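Local atomic coordinates of taurocyamine kinase (Schistosoma mansoni, PDB entry 4WOD), a protein that catalyses the reversible, magnesium-dependent transfer of a phosphoryl group from ATP to taurocyamine, yielding N-phosphotaurocyamine and ADP. Residues E146-T151 against K252-A257; R205-N210 against L216-E221; G514-L519 against V580-E585; D586-I591 against K615-A620. The protein carries 4 engineered substitutions. One frame throughout, in Å; residues are numbered along the deposited sequence.

Overall arrangement
The chain holds two repeats, each with an eight-stranded antiparallel sheet of the phosphagen kinase catalytic domain. Interactions 1 and 2 lie in the first repeat, with centres about 13 Å apart, and meet directly where Ile149 CG2 packs 3.5 Å from Ile219 CD1. Interactions 3 and 4 belong to the second repeat. Their centres are about 8 Å apart, strands 578-582 and 588-595 are sheet neighbours, and a salt bridge of 2.7 Å joins Glu584 OE2 to Arg589 NH2, on a predicted ATP-binding arginine. The two pairs are remote, interactions 1 and 3 being about 68 Å apart between centres. Bound arginine is about 9 Å from the Trp218 side chain of interaction 2.

Interaction 1: residues E146-T151 against K252-A257; sequences ENKIST and KSLKFA
Helix 139-154 of the first catalytic domain is met here by Leu254, in the loop that follows helix 236-251, and the contact rests mainly on one leucine branch, CD2. This methyl of Leu254 comes up beside the helix at Lys148, 3.9 Å from the lysine CG and equally 3.9 Å from the main-chain atom Lys148 O. The two side chains slide past each other in opposite directions, so the lysine offers the leucine the flank of its alkyl chain, whose last torsion bends (chi4 78°) before the ammonium group. The other branch of the leucine, CD1, faces Ile149 more loosely, with Ile149 CG1 at 4.5 Å. With CG of Leu254 beside its backbone N and opposite the carbonyl carbon (chi1 -54°), both methyls are presented to the helix. Ile225 of strand 225-232 touches both Ile149 and Leu254, tying helix and loop to the same strand of the sheet. In the loop itself, Leu254 O stands 4.1 Å above the ring plane of Phe256, over its centre. The side-chain contacts are apolar, with one methyl also against a main-chain carbonyl: a buried leucine and isoleucine meet, and the methylenes of exposed Lys148 lie against the leucine at the rim.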
loop_
_atom_site.group_PDB
_atom_site.type_symbol
_atom_site.label_atom_id
_atom_site.label_comp_id
_atom_site.label_asym_id
_atom_site.label_seq_id
_atom_site.Cartn_x
_atom_site.Cartn_y
_atom_site.Cartn_z
ATOM N N GLU A 146 -2.089 41.745 6.481
ATOM C CA GLU A 146 -3.476 41.630 6.030
ATOM C C GLU A 146 -3.879 42.842 5.185
ATOM O O GLU A 146 -4.447 42.678 4.102
ATOM C CB GLU A 146 -4.434 41.472 7.216
ATOM C CG GLU A 146 -5.893 41.315 6.798
ATOM C CD GLU A 146 -6.883 41.642 7.913
ATOM O OE1 GLU A 146 -6.457 42.137 8.981
ATOM O OE2 GLU A 146 -8.093 41.371 7.732
ATOM N N ASN A 147 -3.562 44.044 5.673
ATOM C CA ASN A 147 -3.890 45.277 4.952
ATOM C C ASN A 147 -3.217 45.320 3.583
ATOM O O ASN A 147 -3.852 45.654 2.577
ATOM C CB ASN A 147 -3.475 46.524 5.750
ATOM C CG ASN A 147 -4.307 46.735 7.017
ATOM O OD1 ASN A 147 -5.415 46.230 7.148
ATOM N ND2 ASN A 147 -3.750 47.477 7.960
ATOM N N LYS A 148 -1.926 44.997 3.562
ATOM C CA LYS A 148 -1.154 44.923 2.333
ATOM C C LYS A 148 -1.826 43.973 1.344
ATOM O O LYS A 148 -2.005 44.291 0.156
ATOM C CB LYS A 148 0.272 44.457 2.643
ATOM C CG LYS A 148 1.295 44.678 1.535
ATOM C CD LYS A 148 2.620 43.975 1.905
ATOM C CE LYS A 148 3.813 44.646 1.267
ATOM N NZ LYS A 148 4.201 45.895 2.000
ATOM N N ILE A 149 -2.240 42.812 1.847
ATOM C CA ILE A 149 -2.870 41.821 0.976
ATOM C C ILE A 149 -4.288 42.216 0.531
ATOM O O ILE A 149 -4.631 42.069 -0.659
ATOM C CB ILE A 149 -2.904 40.430 1.660
ATOM C CG1 ILE A 149 -1.471 39.911 1.818
ATOM C CG2 ILE A 149 -3.683 39.454 0.800
ATOM C CD1 ILE A 149 -1.311 38.684 2.725
ATOM N N SER A 150 -5.123 42.704 1.451
ATOM C CA SER A 150 -6.491 43.072 1.045
ATOM C C SER A 150 -6.462 44.226 0.050
ATOM O O SER A 150 -7.330 44.327 -0.815
ATOM C CB SER A 150 -7.365 43.441 2.242
ATOM O OG SER A 150 -6.833 44.562 2.920
ATOM N N THR A 151 -5.452 45.078 0.162
ATOM C CA THR A 151 -5.325 46.198 -0.771
ATOM C C THR A 151 -5.015 45.694 -2.184
ATOM O O THR A 151 -5.592 46.177 -3.164
ATOM C CB THR A 151 -4.234 47.190 -0.330
ATOM O OG1 THR A 151 -4.596 47.791 0.914
ATOM C CG2 THR A 151 -4.058 48.292 -1.378
ATOM N N LYS A 252 2.078 41.647 -9.214
ATOM C CA LYS A 252 2.475 43.008 -9.547
ATOM C C LYS A 252 2.467 43.890 -8.301
ATOM O O LYS A 252 3.148 44.917 -8.268
ATOM C CB LYS A 252 1.557 43.590 -10.618
ATOM C CG LYS A 252 1.562 42.808 -11.910
ATOM C CD LYS A 252 0.606 43.424 -12.912
ATOM C CE LYS A 252 0.386 42.498 -14.095
ATOM N NZ LYS A 252 -0.688 42.992 -14.988
ATOM N N SER A 253 1.707 43.478 -7.284
ATOM C CA SER A 253 1.528 44.273 -6.071
ATOM C C SER A 253 2.313 43.730 -4.892
ATOM O O SER A 253 2.718 44.477 -4.011
ATOM C CB SER A 253 0.050 44.337 -5.672
ATOM O OG SER A 253 -0.725 44.896 -6.706
ATOM N N LEU A 254 2.479 42.415 -4.858
ATOM C CA LEU A 254 3.086 41.763 -3.705
ATOM C C LEU A 254 4.358 41.065 -4.135
ATOM O O LEU A 254 4.404 40.421 -5.187
ATOM C CB LEU A 254 2.113 40.752 -3.068
ATOM C CG LEU A 254 0.733 41.289 -2.679
ATOM C CD1 LEU A 254 -0.288 40.159 -2.499
ATOM C CD2 LEU A 254 0.839 42.097 -1.401
ATOM N N LYS A 255 5.389 41.215 -3.314
ATOM C CA LYS A 255 6.632 40.505 -3.479
ATOM C C LYS A 255 6.505 39.173 -2.761
ATOM O O LYS A 255 6.375 39.146 -1.531
ATOM C CB LYS A 255 7.809 41.297 -2.894
ATOM C CG LYS A 255 7.947 42.729 -3.384
ATOM C CD LYS A 255 9.035 43.464 -2.589
ATOM C CE LYS A 255 9.423 44.794 -3.222
ATOM N NZ LYS A 255 10.031 44.627 -4.574
ATOM N N PHE A 256 6.553 38.075 -3.516
ATOM C CA PHE A 256 6.457 36.746 -2.911
ATOM C C PHE A 256 7.836 36.116 -2.751
ATOM O O PHE A 256 8.714 36.276 -3.606
ATOM C CB PHE A 256 5.565 35.830 -3.739
ATOM C CG PHE A 256 4.153 36.328 -3.907
ATOM C CD1 PHE A 256 3.420 36.796 -2.820
ATOM C CD2 PHE A 256 3.549 36.306 -5.155
ATOM C CE1 PHE A 256 2.126 37.246 -2.978
ATOM C CE2 PHE A 256 2.254 36.745 -5.317
ATOM C CZ PHE A 256 1.538 37.226 -4.223
ATOM N N ALA A 257 8.016 35.395 -1.650
ATOM C CA ALA A 257 9.287 34.745 -1.342
ATOM C C ALA A 257 9.503 33.505 -2.196
ATOM O O ALA A 257 8.685 32.585 -2.177
ATOM C CB ALA A 257 9.345 34.375 0.145
#

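Interaction 2: residues R205-N210 against L216-E221; sequences RGIFIN and LVWINE
The indole of Trp218 lies alongside Ile207, both side chains pointing the same way from the beta hairpin formed by strands 206-210 and 215-219. Ile207 CG2 approaches the five-membered ring obliquely, 3.5 Å from Trp218 CD1; the methyl is in place because CG1 takes the crowded position between backbone N and carbonyl carbon (chi1 66°), leaving CG2 next to the backbone N. Phe185 meets the indole with ring planes about 60° apart, and Trp218 NE1 donates to Phe183 O, which should limit rotation of the ring near the predicted ATP-binding residue Arg226. At a second flat group, the guanidinium of Arg205, water 1 sits at the edge and in plane. The side chain of Asn220 crosses at about a right angle, its amide plane turned 66° from the guanidinium and Arg205 CG lying 3.8 Å from Asn220 CB. NH2 of this arginine is held by Ile199 O and Gly197 O, and Asn220 ND2 by Gly204 O. The antiparallel strands are joined by two hydrogen-bonded pairs. Gly206 and Ile219 exchange bonds, and so do Phe208 and Val217, whose CB atoms also touch on the face turned to helix 139-154. On the opposite face Leu216 lies beside Ile209. Water 1 accepts from Arg205 NE at 2.9 Å and lies 2.9 Å from Glu221 O, to which it can donate.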
loop_
_atom_site.group_PDB
_atom_site.type_symbol
_atom_site.label_atom_id
_atom_site.label_comp_id
_atom_site.label_asym_id
_atom_site.label_seq_id
_atom_site.Cartn_x
_atom_site.Cartn_y
_atom_site.Cartn_z
ATOM N N ARG A 205 -6.701 38.358 10.021
ATOM C CA ARG A 205 -7.158 37.260 9.176
ATOM C C ARG A 205 -8.458 37.580 8.470
ATOM O O ARG A 205 -9.295 38.338 8.976
ATOM C CB ARG A 205 -7.342 36.002 10.013
ATOM C CG ARG A 205 -6.046 35.550 10.668
ATOM C CD ARG A 205 -6.326 34.847 11.960
ATOM N NE ARG A 205 -5.135 34.162 12.455
ATOM C CZ ARG A 205 -4.397 34.577 13.477
ATOM N NH1 ARG A 205 -4.723 35.691 14.121
ATOM N NH2 ARG A 205 -3.331 33.869 13.848
ATOM N N GLY A 206 -8.638 36.984 7.299
ATOM C CA GLY A 206 -9.883 37.157 6.586
ATOM C C GLY A 206 -9.997 36.303 5.349
ATOM O O GLY A 206 -9.085 35.525 5.017
ATOM N N ILE A 207 -11.141 36.432 4.675
ATOM C CA ILE A 207 -11.347 35.722 3.416
ATOM C C ILE A 207 -11.877 36.657 2.349
ATOM O O ILE A 207 -12.546 37.650 2.657
ATOM C CB ILE A 207 -12.336 34.528 3.562
ATOM C CG1 ILE A 207 -13.744 35.017 3.885
ATOM C CG2 ILE A 207 -11.887 33.574 4.641
ATOM C CD1 ILE A 207 -14.784 33.923 3.757
ATOM N N PHE A 208 -11.583 36.332 1.096
ATOM C CA PHE A 208 -12.055 37.116 -0.037
ATOM C C PHE A 208 -12.757 36.188 -1.028
ATOM O O PHE A 208 -12.241 35.108 -1.342
ATOM C CB PHE A 208 -10.890 37.853 -0.715
ATOM C CG PHE A 208 -11.299 38.643 -1.941
ATOM C CD1 PHE A 208 -11.627 39.985 -1.835
ATOM C CD2 PHE A 208 -11.375 38.033 -3.193
ATOM C CE1 PHE A 208 -12.018 40.717 -2.951
ATOM C CE2 PHE A 208 -11.758 38.760 -4.317
ATOM C CZ PHE A 208 -12.079 40.099 -4.198
ATOM N N ILE A 209 -13.930 36.609 -1.507
ATOM C CA ILE A 209 -14.715 35.837 -2.463
ATOM C C ILE A 209 -15.163 36.736 -3.607
ATOM O O ILE A 209 -15.602 37.868 -3.370
ATOM C CB ILE A 209 -15.976 35.208 -1.823
ATOM C CG1 ILE A 209 -15.750 34.877 -0.351
ATOM C CG2 ILE A 209 -16.471 33.979 -2.623
ATOM C CD1 ILE A 209 -16.970 34.334 0.324
ATOM N N ASN A 210 -15.055 36.250 -4.841
ATOM C CA ASN A 210 -15.549 37.034 -5.966
ATOM C C ASN A 210 -17.052 36.820 -6.135
ATOM O O ASN A 210 -17.647 35.948 -5.492
ATOM C CB ASN A 210 -14.787 36.717 -7.268
ATOM C CG ASN A 210 -15.045 35.301 -7.812
ATOM O OD1 ASN A 210 -15.426 34.375 -7.089
ATOM N ND2 ASN A 210 -14.785 35.131 -9.102
ATOM N N LEU A 216 -11.549 32.235 -4.380
ATOM C CA LEU A 216 -11.611 32.368 -2.927
ATOM C C LEU A 216 -10.208 32.593 -2.369
ATOM O O LEU A 216 -9.253 31.908 -2.798
ATOM C CB LEU A 216 -12.242 31.112 -2.322
ATOM C CG LEU A 216 -12.128 30.896 -0.812
ATOM C CD1 LEU A 216 -13.083 31.807 -0.046
ATOM C CD2 LEU A 216 -12.364 29.437 -0.440
ATOM N N VAL A 217 -10.052 33.553 -1.455
ATOM C CA VAL A 217 -8.719 33.807 -0.878
ATOM C C VAL A 217 -8.710 33.816 0.644
ATOM O O VAL A 217 -9.505 34.520 1.261
ATOM C CB VAL A 217 -8.119 35.152 -1.360
ATOM C CG1 VAL A 217 -6.738 35.337 -0.756
ATOM C CG2 VAL A 217 -8.019 35.196 -2.884
ATOM N N TRP A 218 -7.802 33.038 1.238
ATOM C CA TRP A 218 -7.604 33.026 2.686
ATOM C C TRP A 218 -6.377 33.856 3.048
ATOM O O TRP A 218 -5.270 33.631 2.517
ATOM C CB TRP A 218 -7.441 31.591 3.198
ATOM C CG TRP A 218 -8.713 30.800 3.200
ATOM C CD1 TRP A 218 -9.963 31.251 2.877
ATOM C CD2 TRP A 218 -8.868 29.411 3.551
ATOM N NE1 TRP A 218 -10.879 30.238 3.010
ATOM C CE2 TRP A 218 -10.237 29.101 3.418
ATOM C CE3 TRP A 218 -7.982 28.409 3.962
ATOM C CZ2 TRP A 218 -10.743 27.820 3.684
ATOM C CZ3 TRP A 218 -8.486 27.138 4.231
ATOM C CH2 TRP A 218 -9.855 26.859 4.089
ATOM N N ILE A 219 -6.570 34.818 3.946
ATOM C CA ILE A 219 -5.483 35.655 4.413
ATOM C C ILE A 219 -5.080 35.262 5.830
ATOM O O ILE A 219 -5.898 35.324 6.751
ATOM C CB ILE A 219 -5.867 37.145 4.383
ATOM C CG1 ILE A 219 -6.300 37.548 2.967
ATOM C CG2 ILE A 219 -4.699 38.010 4.875
ATOM C CD1 ILE A 219 -6.480 39.035 2.802
ATOM N N ASN A 220 -3.828 34.829 5.975
ATOM C CA ASN A 220 -3.205 34.501 7.265
ATOM C C ASN A 220 -3.850 33.338 7.994
ATOM O O ASN A 220 -3.772 33.234 9.230
ATOM C CB ASN A 220 -3.167 35.746 8.151
ATOM C CG ASN A 220 -2.032 36.673 7.764
ATOM O OD1 ASN A 220 -1.011 36.203 7.270
ATOM N ND2 ASN A 220 -2.200 37.988 7.977
ATOM N N GLU A 221 -4.454 32.432 7.230
ATOM C CA GLU A 221 -4.995 31.213 7.824
ATOM C C GLU A 221 -3.852 30.297 8.278
ATOM O O GLU A 221 -3.941 29.638 9.314
ATOM C CB GLU A 221 -5.912 30.485 6.835
ATOM C CG GLU A 221 -6.476 29.168 7.376
ATOM C CD GLU A 221 -5.653 27.951 6.991
ATOM O OE1 GLU A 221 -4.995 27.981 5.930
ATOM O OE2 GLU A 221 -5.675 26.960 7.754
HETATM O O HOH W 1 -4.818 31.496 11.339
#

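Interaction 3: residues G514-L519 against V580-E585; sequences GALKGL and VWVCEE
Leu516 reaches across from helix 502-517 to two valines of strand 578-582 through both of its methyls. Its CG stands opposite the carbonyl carbon and next to the backbone N (chi1 -60°), and the second torsion is fully extended (chi2 180°), so that CD1 continues the line of the chain while CD2 branches to the side. CD1 is shared between the valines, 4.0 Å from Val582 CG2 and 4.2 Å from Val580 CB. CD2 meets Val580 CG2 at 3.9 Å. Both valines adopt the same rotamer, CG1 opposite the backbone N (chi1 -173° in Val580) and CG2 opposite the carbonyl carbon, and it is CG2 of each that makes the closest approach to the leucine. The approaches differ: Leu516 and Val580 cross obliquely, whereas Leu516 and Val582 slide past each other in opposite directions. This is helix-on-sheet packing in the catalytic domain of the second repeat, with helix 502-517 laid over one face of the antiparallel sheet. Val580 and Val582, two residues apart on the strand, turn toward the helix, while Trp581 between them turns away to the other face, where it forms a cation-pi contact with Arg589 and its NE1 donates to Leu547 O. Phe571 of the neighbouring strand 569-573 and Ile613 of helix 599-614 each touch both Leu516 and Val580. Ile512, one helical turn before Leu516, packs on Val582. At the main chain, Leu516 O accepts a bond of 3.2 Å from Leu519 N.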
loop_
_atom_site.group_PDB
_atom_site.type_symbol
_atom_site.label_atom_id
_atom_site.label_comp_id
_atom_site.label_asym_id
_atom_site.label_seq_id
_atom_site.Cartn_x
_atom_site.Cartn_y
_atom_site.Cartn_z
ATOM N N GLY A 514 -14.412 -24.990 13.274
ATOM C CA GLY A 514 -15.200 -26.064 13.853
ATOM C C GLY A 514 -14.463 -27.393 13.859
ATOM O O GLY A 514 -14.435 -28.082 14.875
ATOM N N ALA A 515 -13.858 -27.760 12.733
ATOM C CA ALA A 515 -13.051 -28.983 12.669
ATOM C C ALA A 515 -11.815 -28.882 13.568
ATOM O O ALA A 515 -11.497 -29.818 14.302
ATOM C CB ALA A 515 -12.628 -29.285 11.220
ATOM N N LEU A 516 -11.119 -27.754 13.511
ATOM C CA LEU A 516 -9.880 -27.594 14.271
ATOM C C LEU A 516 -10.112 -27.636 15.782
ATOM O O LEU A 516 -9.304 -28.215 16.520
ATOM C CB LEU A 516 -9.175 -26.285 13.887
ATOM C CG LEU A 516 -8.765 -26.131 12.410
ATOM C CD1 LEU A 516 -8.066 -24.791 12.165
ATOM C CD2 LEU A 516 -7.878 -27.281 11.927
ATOM N N LYS A 517 -11.207 -27.038 16.250
ATOM C CA LYS A 517 -11.503 -27.045 17.683
ATOM C C LYS A 517 -11.871 -28.449 18.174
ATOM O O LYS A 517 -11.877 -28.718 19.381
ATOM C CB LYS A 517 -12.642 -26.075 18.012
ATOM C CG LYS A 517 -12.353 -24.604 17.731
ATOM C CD LYS A 517 -13.624 -23.759 17.882
ATOM C CE LYS A 517 -13.374 -22.284 17.581
ATOM N NZ LYS A 517 -14.587 -21.444 17.860
ATOM N N GLY A 518 -12.233 -29.333 17.248
ATOM C CA GLY A 518 -12.563 -30.695 17.633
ATOM C C GLY A 518 -11.386 -31.671 17.598
ATOM O O GLY A 518 -11.554 -32.838 17.965
ATOM N N LEU A 519 -10.208 -31.216 17.156
ATOM C CA LEU A 519 -9.035 -32.113 17.036
ATOM C C LEU A 519 -8.595 -32.575 18.402
ATOM O O LEU A 519 -8.663 -31.811 19.350
ATOM C CB LEU A 519 -7.859 -31.432 16.357
ATOM C CG LEU A 519 -8.024 -31.047 14.882
ATOM C CD1 LEU A 519 -6.844 -30.184 14.452
ATOM C CD2 LEU A 519 -8.103 -32.311 14.050
ATOM N N VAL A 580 -2.057 -24.795 11.737
ATOM C CA VAL A 580 -2.834 -24.583 10.520
ATOM C C VAL A 580 -3.034 -23.082 10.322
ATOM O O VAL A 580 -3.490 -22.393 11.227
ATOM C CB VAL A 580 -4.221 -25.281 10.556
ATOM C CG1 VAL A 580 -4.904 -25.171 9.178
ATOM C CG2 VAL A 580 -4.101 -26.765 10.970
ATOM N N TRP A 581 -2.656 -22.574 9.154
ATOM C CA TRP A 581 -2.981 -21.191 8.800
ATOM C C TRP A 581 -4.286 -21.197 8.015
ATOM O O TRP A 581 -4.405 -21.910 7.016
ATOM C CB TRP A 581 -1.872 -20.559 7.957
ATOM C CG TRP A 581 -0.872 -19.734 8.710
ATOM C CD1 TRP A 581 -0.655 -18.383 8.590
ATOM C CD2 TRP A 581 0.064 -20.204 9.692
ATOM N NE1 TRP A 581 0.353 -17.988 9.446
ATOM C CE2 TRP A 581 0.812 -19.087 10.128
ATOM C CE3 TRP A 581 0.337 -21.459 10.247
ATOM C CZ2 TRP A 581 1.817 -19.192 11.094
ATOM C CZ3 TRP A 581 1.342 -21.562 11.203
ATOM C CH2 TRP A 581 2.064 -20.435 11.619
ATOM N N VAL A 582 -5.246 -20.384 8.431
ATOM C CA VAL A 582 -6.571 -20.412 7.822
ATOM C C VAL A 582 -6.740 -19.232 6.866
ATOM O O VAL A 582 -6.593 -18.070 7.258
ATOM C CB VAL A 582 -7.674 -20.403 8.891
ATOM C CG1 VAL A 582 -9.048 -20.386 8.244
ATOM C CG2 VAL A 582 -7.537 -21.637 9.791
ATOM N N CYS A 583 -6.992 -19.560 5.601
ATOM C CA CYS A 583 -7.361 -18.579 4.588
ATOM C C CYS A 583 -6.309 -17.499 4.299
ATOM O O CYS A 583 -6.652 -16.311 4.161
ATOM C CB CYS A 583 -8.674 -17.894 4.980
ATOM S SG CYS A 583 -9.497 -17.114 3.573
ATOM N N GLU A 584 -5.047 -17.890 4.189
ATOM C CA GLU A 584 -4.019 -16.970 3.696
ATOM C C GLU A 584 -4.024 -16.964 2.158
ATOM O O GLU A 584 -4.789 -16.211 1.536
ATOM C CB GLU A 584 -2.632 -17.334 4.228
ATOM C CG GLU A 584 -1.589 -16.303 3.864
ATOM C CD GLU A 584 -0.269 -16.524 4.574
ATOM O OE1 GLU A 584 0.222 -15.560 5.205
ATOM O OE2 GLU A 584 0.272 -17.654 4.498
ATOM N N GLU A 585 -3.193 -17.801 1.540
ATOM C CA GLU A 585 -3.246 -17.937 0.078
ATOM C C GLU A 585 -4.163 -19.081 -0.325
ATOM O O GLU A 585 -4.923 -18.979 -1.291
ATOM C CB GLU A 585 -1.863 -18.166 -0.516
ATOM C CG GLU A 585 -1.870 -18.272 -2.036
ATOM C CD GLU A 585 -0.480 -18.454 -2.608
ATOM O OE1 GLU A 585 0.321 -17.501 -2.520
ATOM O OE2 GLU A 585 -0.182 -19.545 -3.137
#

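Interaction 4: residues D586-I591 against K615-A620; sequences DHMRII and KSMKFA
Met588 is the hub of this contact: its terminal methyl alone reaches the loop, touching Phe619 and Met617 together. The chain leaves the strand with CG next to the backbone N, runs extended to the sulfur, and then bends at the last torsion (chi3 -72°), which carries CE toward both partners. CE lies 3.6 Å from Phe619 CE1, approaching the ring obliquely as the two side chains cross at about a right angle. The sulfur of Met588 is farther back, about 5.1 Å from Phe619 CE1, so the thioether meets the phenyl through its methyl. The second partner offers its sulfur: Met617 SD is 4.0 Å from Met588 CE, and the two methionines pass at an oblique angle. Met617 holds its CG between the backbone N and the carbonyl carbon (chi1 66°), and the chain leads SD toward the strand; its own methyl bends off (chi3 77°), and the side chain also packs on Ala515 of helix 502-517. The contact is thus purely apolar, made by two thioethers and one phenyl ring. Strand 588-595 belongs to the phosphagen kinase catalytic domain of the second repeat, and Arg589, next to Met588, is a predicted ATP-binding residue. The strand lies between strands 578-582 and 480-489 in the sheet. Over the face bearing Met588, Ile512 of helix 502-517 and Ile613 of helix 599-614 both touch this methionine, while Phe619 leans on Ile610, so the loop after helix 599-614 is fitted against both helices and the sheet.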
loop_
_atom_site.group_PDB
_atom_site.type_symbol
_atom_site.label_atom_id
_atom_site.label_comp_id
_atom_site.label_asym_id
_atom_site.label_seq_id
_atom_site.Cartn_x
_atom_site.Cartn_y
_atom_site.Cartn_z
ATOM N N ASP A 586 -4.072 -20.178 0.419
ATOM C CA ASP A 586 -4.967 -21.303 0.240
ATOM C C ASP A 586 -5.909 -21.311 1.423
ATOM O O ASP A 586 -5.587 -20.708 2.476
ATOM C CB ASP A 586 -4.189 -22.627 0.159
ATOM C CG ASP A 586 -3.495 -22.824 -1.178
ATOM O OD1 ASP A 586 -4.154 -22.620 -2.223
ATOM O OD2 ASP A 586 -2.305 -23.194 -1.186
ATOM N N HIS A 587 -7.041 -22.008 1.275
ATOM C CA HIS A 587 -7.999 -22.108 2.364
ATOM C C HIS A 587 -7.296 -22.594 3.625
ATOM O O HIS A 587 -7.594 -22.131 4.715
ATOM C CB HIS A 587 -9.152 -23.045 2.015
ATOM C CG HIS A 587 -10.053 -22.507 0.942
ATOM N ND1 HIS A 587 -10.808 -23.319 0.124
ATOM C CD2 HIS A 587 -10.282 -21.239 0.531
ATOM C CE1 HIS A 587 -11.476 -22.575 -0.742
ATOM N NE2 HIS A 587 -11.181 -21.307 -0.511
ATOM N N MET A 588 -6.372 -23.526 3.451
ATOM C CA MET A 588 -5.541 -24.001 4.566
ATOM C C MET A 588 -4.110 -24.302 4.162
ATOM O O MET A 588 -3.848 -24.799 3.064
ATOM C CB MET A 588 -6.131 -25.264 5.187
ATOM C CG MET A 588 -7.404 -25.094 5.960
ATOM S SD MET A 588 -7.911 -26.750 6.550
ATOM C CE MET A 588 -8.445 -27.527 5.042
ATOM N N ARG A 589 -3.182 -24.012 5.067
ATOM C CA ARG A 589 -1.841 -24.565 4.992
ATOM C C ARG A 589 -1.748 -25.387 6.273
ATOM O O ARG A 589 -1.922 -24.840 7.355
ATOM C CB ARG A 589 -0.753 -23.469 4.897
ATOM C CG ARG A 589 0.673 -24.020 4.785
ATOM C CD ARG A 589 1.768 -22.975 4.418
ATOM N NE ARG A 589 1.408 -21.587 4.737
ATOM C CZ ARG A 589 2.026 -20.838 5.652
ATOM N NH1 ARG A 589 3.029 -21.335 6.363
ATOM N NH2 ARG A 589 1.635 -19.590 5.871
ATOM N N ILE A 590 -1.580 -26.701 6.136
ATOM C CA ILE A 590 -1.510 -27.598 7.291
ATOM C C ILE A 590 -0.057 -28.023 7.500
ATOM O O ILE A 590 0.570 -28.556 6.594
ATOM C CB ILE A 590 -2.404 -28.845 7.109
ATOM C CG1 ILE A 590 -3.845 -28.429 6.781
ATOM C CG2 ILE A 590 -2.366 -29.752 8.370
ATOM C CD1 ILE A 590 -4.712 -29.599 6.312
ATOM N N ILE A 591 0.459 -27.801 8.708
ATOM C CA ILE A 591 1.902 -27.844 8.953
ATOM C C ILE A 591 2.265 -28.735 10.125
ATOM O O ILE A 591 1.654 -28.638 11.173
ATOM C CB ILE A 591 2.454 -26.419 9.259
ATOM C CG1 ILE A 591 2.156 -25.450 8.111
ATOM C CG2 ILE A 591 3.954 -26.438 9.555
ATOM C CD1 ILE A 591 1.885 -24.037 8.610
ATOM N N LYS A 615 -12.225 -35.345 7.788
ATOM C CA LYS A 615 -13.517 -35.844 8.254
ATOM C C LYS A 615 -14.647 -34.815 8.139
ATOM O O LYS A 615 -15.796 -35.198 7.921
ATOM C CB LYS A 615 -13.415 -36.320 9.710
ATOM C CG LYS A 615 -12.413 -37.442 9.917
ATOM C CD LYS A 615 -12.853 -38.678 9.177
ATOM C CE LYS A 615 -12.347 -39.926 9.866
ATOM N NZ LYS A 615 -11.089 -40.400 9.253
ATOM N N SER A 616 -14.334 -33.522 8.253
ATOM C CA SER A 616 -15.390 -32.503 8.363
ATOM C C SER A 616 -15.643 -31.719 7.071
ATOM O O SER A 616 -16.532 -30.855 7.020
ATOM C CB SER A 616 -15.060 -31.508 9.482
ATOM O OG SER A 616 -15.013 -32.155 10.754
ATOM N N MET A 617 -14.866 -32.004 6.037
ATOM C CA MET A 617 -15.013 -31.270 4.785
ATOM C C MET A 617 -14.352 -32.012 3.627
ATOM O O MET A 617 -13.426 -32.794 3.833
ATOM C CB MET A 617 -14.406 -29.872 4.937
ATOM C CG MET A 617 -12.899 -29.915 5.149
ATOM S SD MET A 617 -12.218 -28.440 5.909
ATOM C CE MET A 617 -12.705 -28.715 7.629
ATOM N N LYS A 618 -14.822 -31.748 2.408
ATOM C CA LYS A 618 -14.251 -32.337 1.208
ATOM C C LYS A 618 -13.146 -31.425 0.661
ATOM O O LYS A 618 -13.385 -30.236 0.462
ATOM C CB LYS A 618 -15.345 -32.551 0.142
ATOM C CG LYS A 618 -16.550 -33.361 0.626
ATOM C CD LYS A 618 -17.426 -33.837 -0.532
ATOM C CE LYS A 618 -18.460 -34.861 -0.053
ATOM N NZ LYS A 618 -19.362 -35.299 -1.154
ATOM N N PHE A 619 -11.942 -31.970 0.448
ATOM C CA PHE A 619 -10.846 -31.202 -0.147
ATOM C C PHE A 619 -11.009 -31.148 -1.662
ATOM O O PHE A 619 -11.258 -32.167 -2.282
ATOM C CB PHE A 619 -9.482 -31.814 0.182
ATOM C CG PHE A 619 -9.155 -31.811 1.644
ATOM C CD1 PHE A 619 -9.576 -30.770 2.458
ATOM C CD2 PHE A 619 -8.473 -32.872 2.209
ATOM C CE1 PHE A 619 -9.292 -30.782 3.819
ATOM C CE2 PHE A 619 -8.172 -32.875 3.576
ATOM C CZ PHE A 619 -8.586 -31.836 4.368
ATOM N N ALA A 620 -10.866 -29.972 -2.260
ATOM C CA ALA A 620 -10.907 -29.887 -3.725
ATOM C C ALA A 620 -9.811 -30.779 -4.373
ATOM O O ALA A 620 -8.624 -30.640 -4.081
ATOM C CB ALA A 620 -10.755 -28.418 -4.168
#